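Local atomic coordinates of organophosphorus hydrolase (Pseudomonas pseudoalcaligenes, PDB entry 4LE6), a protein that probably hydrolyses organophosphate triesters with a pair of zinc ions, as a phosphotriesterase of the metallo-beta-lactamase superfamily. Residues D52-L57 / G112-V117; L100-T105 / D133-T138. All blocks are in the same frame, centred on the assembly; numbering follows the deposited sequence.

Contact 1: residues D52-L57 / G112-V117; sequences DGYVDL and GPTLGV
Backbone and side-chain hydrogen bonds tie the loop 112-117, which leads into helix 118-124, to the end of strand 45-57, the touching parts of the two segments running nearly antiparallel (166°). Tyr-54 N gives a hydrogen bond to Thr-114 O (3.0 Å), and a CA-H...O contact from Gly-53 CA (3.2 Å) converges on the same oxygen. Thr-114 OG1 donates to Tyr-54 O over only 2.6 Å, almost in line with the carbonyl bond (165°); a chi1 of 67° sets OG1 between the backbone N and the carbonyl carbon, turned to Tyr-54 O. Thr-114 CB lies over one face of the Tyr-54 ring, toward its rim, a CH-pi contact 3.9 Å from the centroid, while CG2 reaches the phenol end. Gly-112 to Leu-115 form a type I beta turn, and the strand belongs to one of the two mixed sheets of the alpha-beta/beta-alpha sandwich of the metallo-beta-lactamase superfamily. At the far end Val-117 N bonds to Asp-52 O, and Gly-116 N meets Asp-52 OD2 at 3.0 Å from above the carboxylate plane; OD2 also takes Ala-107 N, and OD1 takes Val-118 N at the start of the helix. Leu-115 runs across Asp-52 at about a right angle, its CD2 3.4 Å from Gly-53 C and its CD1 against Val-55 CB.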
loop_
_atom_site.group_PDB
_atom_site.type_symbol
_atom_site.label_atom_id
_atom_site.label_comp_id
_atom_site.label_asym_id
_atom_site.label_seq_id
_atom_site.Cartn_x
_atom_site.Cartn_y
_atom_site.Cartn_z
ATOM N N ASP A 52 8.319 3.700 -11.077
ATOM C CA ASP A 52 9.108 3.485 -12.293
ATOM C C ASP A 52 9.097 2.060 -12.770
ATOM O O ASP A 52 9.432 1.787 -13.928
ATOM C CB ASP A 52 10.579 3.892 -12.106
ATOM C CG ASP A 52 11.280 4.117 -13.443
ATOM O OD1 ASP A 52 10.710 4.830 -14.304
ATOM O OD2 ASP A 52 12.365 3.544 -13.664
ATOM N N GLY A 53 8.754 1.148 -11.865
ATOM C CA GLY A 53 8.861 -0.269 -12.118
ATOM C C GLY A 53 9.695 -0.928 -11.033
ATOM O O GLY A 53 9.801 -0.409 -9.922
ATOM N N TYR A 54 10.311 -2.060 -11.348
ATOM C CA TYR A 54 11.105 -2.784 -10.360
ATOM C C TYR A 54 12.373 -3.346 -10.969
ATOM O O TYR A 54 12.487 -3.487 -12.184
ATOM C CB TYR A 54 10.306 -3.948 -9.756
ATOM C CG TYR A 54 9.885 -4.985 -10.787
ATOM C CD1 TYR A 54 10.708 -6.066 -11.111
ATOM C CD2 TYR A 54 8.682 -4.870 -11.464
ATOM C CE1 TYR A 54 10.334 -6.993 -12.063
ATOM C CE2 TYR A 54 8.294 -5.819 -12.413
ATOM C CZ TYR A 54 9.126 -6.868 -12.704
ATOM O OH TYR A 54 8.749 -7.803 -13.643
ATOM N N VAL A 55 13.323 -3.664 -10.102
ATOM C CA VAL A 55 14.506 -4.400 -10.502
ATOM C C VAL A 55 14.765 -5.507 -9.456
ATOM O O VAL A 55 14.578 -5.295 -8.259
ATOM C CB VAL A 55 15.720 -3.448 -10.626
ATOM C CG1 VAL A 55 15.982 -2.722 -9.312
ATOM C CG2 VAL A 55 16.942 -4.215 -11.075
ATOM N N ASP A 56 15.173 -6.689 -9.901
ATOM C CA ASP A 56 15.505 -7.771 -8.979
ATOM C C ASP A 56 16.960 -7.612 -8.523
ATOM O O ASP A 56 17.869 -7.642 -9.347
ATOM C CB ASP A 56 15.307 -9.122 -9.656
ATOM C CG ASP A 56 13.828 -9.437 -9.951
ATOM O OD1 ASP A 56 12.906 -8.938 -9.242
ATOM O OD2 ASP A 56 13.591 -10.206 -10.903
ATOM N N LEU A 57 17.175 -7.411 -7.224
ATOM C CA LEU A 57 18.526 -7.282 -6.658
ATOM C C LEU A 57 18.878 -8.511 -5.803
ATOM O O LEU A 57 18.103 -8.882 -4.927
ATOM C CB LEU A 57 18.615 -6.017 -5.802
ATOM C CG LEU A 57 18.364 -4.688 -6.525
ATOM C CD1 LEU A 57 18.495 -3.539 -5.528
ATOM C CD2 LEU A 57 19.318 -4.495 -7.714
ATOM N N GLY A 112 16.631 -1.961 -18.432
ATOM C CA GLY A 112 15.685 -2.861 -19.068
ATOM C C GLY A 112 14.213 -2.499 -18.915
ATOM O O GLY A 112 13.846 -1.536 -18.236
ATOM N N PRO A 113 13.345 -3.315 -19.518
ATOM C CA PRO A 113 11.920 -3.030 -19.701
ATOM C C PRO A 113 11.036 -3.186 -18.448
ATOM O O PRO A 113 9.862 -2.862 -18.539
ATOM C CB PRO A 113 11.508 -4.038 -20.786
ATOM C CG PRO A 113 12.504 -5.186 -20.665
ATOM C CD PRO A 113 13.666 -4.720 -19.809
ATOM N N THR A 114 11.568 -3.636 -17.314
ATOM C CA THR A 114 10.774 -3.664 -16.072
ATOM C C THR A 114 10.797 -2.304 -15.366
ATOM O O THR A 114 10.163 -2.120 -14.330
ATOM C CB THR A 114 11.261 -4.767 -15.087
ATOM O OG1 THR A 114 12.574 -4.455 -14.609
ATOM C CG2 THR A 114 11.249 -6.105 -15.769
ATOM N N LEU A 115 11.508 -1.346 -15.949
ATOM C CA LEU A 115 11.596 0.001 -15.411
ATOM C C LEU A 115 11.273 1.007 -16.518
ATOM O O LEU A 115 11.000 0.604 -17.647
ATOM C CB LEU A 115 12.994 0.230 -14.871
ATOM C CG LEU A 115 13.255 -0.427 -13.522
ATOM C CD1 LEU A 115 14.730 -0.428 -13.248
ATOM C CD2 LEU A 115 12.506 0.310 -12.410
ATOM N N GLY A 116 11.282 2.297 -16.193
ATOM C CA GLY A 116 11.049 3.350 -17.181
ATOM C C GLY A 116 9.616 3.877 -17.290
ATOM O O GLY A 116 9.257 4.485 -18.297
ATOM N N VAL A 117 8.809 3.683 -16.245
ATOM C CA VAL A 117 7.375 3.986 -16.308
ATOM C C VAL A 117 6.980 5.285 -15.600
ATOM O O VAL A 117 5.813 5.665 -15.613
ATOM C CB VAL A 117 6.534 2.792 -15.725
ATOM C CG1 VAL A 117 5.092 2.841 -16.202
ATOM C CG2 VAL A 117 7.144 1.456 -16.153
#

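Contact 2: residues L100-T105 / D133-T138; sequences LVLIDT and DTVLLT
Strands 100-103 and 134-136 pair in parallel at 25°, joined by a ladder in which Leu-102 N bonds to Thr-134 O, Leu-136 N to Leu-102 O and Asp-104 N to Leu-136 O. Asp-133 opens the ladder: with CG between its backbone N and carbonyl carbon (chi1 67°), its OD2 accepts Leu-100 N on the syn side at 2.7 Å, and its own N returns a bond to Leu-100 O. OD1 takes Thr-134 OG1 and Asn-99 ND2, so both carboxylate oxygens are held. On one face, Leu-136 CD1 lies 3.6 Å from Val-101 CG1 and 4.1 Å from Ile-103 CG1; Ile-103 lies alongside Leu-136, pointing the same way. On the other face Leu-102 CB approaches Val-135 CG2, and the side chain of Thr-105 crosses that of Val-135 at about a right angle, CG2 3.9 Å from Val-135 CG1. Beyond the strands Asp-104 grips Thr-138 twice: OD1 receives Thr-138 N at 2.9 Å on its syn side, and OD2 receives Thr-138 OG1 at 2.8 Å through its syn lone pair. OD2 also bonds His-144 ND1, so Asp-104 is a second-shell partner of this zinc ligand and probably helps orient it. Helix 118-124 links the strands as a beta-alpha-beta unit. Strand 85-95 borders 100-103, strand 161-163 borders 134-136, and Tyr-233 and Phe-235 of strand 231-237 pack on Ile-103 and Leu-136.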
loop_
_atom_site.group_PDB
_atom_site.type_symbol
_atom_site.label_atom_id
_atom_site.label_comp_id
_atom_site.label_asym_id
_atom_site.label_seq_id
_atom_site.Cartn_x
_atom_site.Cartn_y
_atom_site.Cartn_z
ATOM N N LEU A 100 5.914 23.159 -9.828
ATOM C CA LEU A 100 5.707 21.728 -10.004
ATOM C C LEU A 100 7.090 21.099 -10.056
ATOM O O LEU A 100 7.875 21.360 -10.973
ATOM C CB LEU A 100 4.902 21.414 -11.264
ATOM C CG LEU A 100 4.534 19.935 -11.434
ATOM C CD1 LEU A 100 3.548 19.446 -10.355
ATOM C CD2 LEU A 100 3.957 19.703 -12.806
ATOM N N VAL A 101 7.387 20.285 -9.048
ATOM C CA VAL A 101 8.738 19.799 -8.824
ATOM C C VAL A 101 8.776 18.288 -8.888
ATOM O O VAL A 101 8.042 17.608 -8.174
ATOM C CB VAL A 101 9.263 20.239 -7.425
ATOM C CG1 VAL A 101 10.700 19.768 -7.218
ATOM C CG2 VAL A 101 9.180 21.744 -7.273
ATOM N N LEU A 102 9.666 17.757 -9.713
ATOM C CA LEU A 102 9.837 16.317 -9.795
ATOM C C LEU A 102 11.156 15.933 -9.110
ATOM O O LEU A 102 12.196 16.505 -9.422
ATOM C CB LEU A 102 9.828 15.890 -11.267
ATOM C CG LEU A 102 10.094 14.412 -11.528
ATOM C CD1 LEU A 102 9.007 13.553 -10.882
ATOM C CD2 LEU A 102 10.190 14.153 -13.033
ATOM N N ILE A 103 11.114 14.987 -8.173
ATOM C CA ILE A 103 12.320 14.472 -7.532
ATOM C C ILE A 103 12.597 13.059 -8.055
ATOM O O ILE A 103 11.784 12.145 -7.845
ATOM C CB ILE A 103 12.182 14.427 -6.000
ATOM C CG1 ILE A 103 11.735 15.789 -5.457
ATOM C CG2 ILE A 103 13.501 14.045 -5.364
ATOM C CD1 ILE A 103 10.233 15.964 -5.329
ATOM N N ASP A 104 13.751 12.924 -8.714
ATOM C CA ASP A 104 14.200 11.731 -9.426
ATOM C C ASP A 104 13.285 11.414 -10.596
ATOM O O ASP A 104 12.204 11.983 -10.703
ATOM C CB ASP A 104 14.406 10.561 -8.475
ATOM C CG ASP A 104 15.589 10.785 -7.550
ATOM O OD1 ASP A 104 16.414 11.671 -7.874
ATOM O OD2 ASP A 104 15.718 10.077 -6.523
ATOM N N THR A 105 13.745 10.554 -11.496
ATOM C CA THR A 105 13.079 10.381 -12.780
ATOM C C THR A 105 13.011 8.943 -13.234
ATOM O O THR A 105 12.603 8.659 -14.366
ATOM C CB THR A 105 13.795 11.171 -13.898
ATOM O OG1 THR A 105 15.076 10.582 -14.178
ATOM C CG2 THR A 105 13.961 12.604 -13.498
ATOM N N ASP A 133 8.600 22.312 -13.888
ATOM C CA ASP A 133 9.506 23.464 -13.981
ATOM C C ASP A 133 10.828 23.232 -13.241
ATOM O O ASP A 133 11.805 23.942 -13.460
ATOM C CB ASP A 133 8.833 24.751 -13.466
ATOM C CG ASP A 133 8.565 24.711 -11.967
ATOM O OD1 ASP A 133 9.516 24.874 -11.177
ATOM O OD2 ASP A 133 7.401 24.519 -11.569
ATOM N N THR A 134 10.867 22.222 -12.383
ATOM C CA THR A 134 12.078 21.879 -11.655
ATOM C C THR A 134 12.193 20.363 -11.518
ATOM O O THR A 134 11.203 19.694 -11.218
ATOM C CB THR A 134 12.071 22.441 -10.227
ATOM O OG1 THR A 134 11.797 23.843 -10.251
ATOM C CG2 THR A 134 13.419 22.214 -9.557
ATOM N N VAL A 135 13.396 19.839 -11.748
ATOM C CA VAL A 135 13.714 18.448 -11.440
ATOM C C VAL A 135 14.860 18.438 -10.425
ATOM O O VAL A 135 15.895 19.051 -10.672
ATOM C CB VAL A 135 14.133 17.655 -12.692
ATOM C CG1 VAL A 135 14.556 16.230 -12.312
ATOM C CG2 VAL A 135 12.987 17.599 -13.707
ATOM N N LEU A 136 14.662 17.782 -9.279
ATOM C CA LEU A 136 15.714 17.639 -8.274
ATOM C C LEU A 136 16.190 16.196 -8.283
ATOM O O LEU A 136 15.386 15.279 -8.147
ATOM C CB LEU A 136 15.193 17.973 -6.869
ATOM C CG LEU A 136 14.382 19.260 -6.724
ATOM C CD1 LEU A 136 13.754 19.338 -5.340
ATOM C CD2 LEU A 136 15.257 20.459 -6.999
ATOM N N LEU A 137 17.491 15.976 -8.428
ATOM C CA LEU A 137 18.021 14.618 -8.385
ATOM C C LEU A 137 18.633 14.351 -7.023
ATOM O O LEU A 137 19.472 15.143 -6.569
ATOM C CB LEU A 137 19.105 14.448 -9.448
ATOM C CG LEU A 137 18.646 14.549 -10.903
ATOM C CD1 LEU A 137 19.858 14.375 -11.804
ATOM C CD2 LEU A 137 17.588 13.511 -11.198
ATOM N N THR A 138 18.255 13.244 -6.369
ATOM C CA THR A 138 18.890 12.898 -5.093
ATOM C C THR A 138 20.350 12.525 -5.347
ATOM O O THR A 138 21.217 12.843 -4.547
ATOM C CB THR A 138 18.172 11.758 -4.347
ATOM O OG1 THR A 138 18.093 10.597 -5.185
ATOM C CG2 THR A 138 16.783 12.204 -3.985
#

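Overall arrangement
Both contacts involve the same mixed sheet, where strand 85-95 lies between 45-57 and 100-103, and their centres are 19 Å apart. Their segments alternate along the chain: the run that leaves 100-105 passes through 112-117 and helix 118-124 before returning as 133-138. They meet loosely where Asp-52 OD1 lies 4.3 Å from Thr-105 O. Both lie near the two-zinc site. In contact 1 the side chain of Leu-115 is about 5 Å from that of the zinc ligand Asp-143, and that of Val-55 about 6 Å from that of His-294. In contact 2 the Asp-104 side chain is about 7 Å from a zinc ion, and Thr-138 directly precedes the zinc ligand His-139.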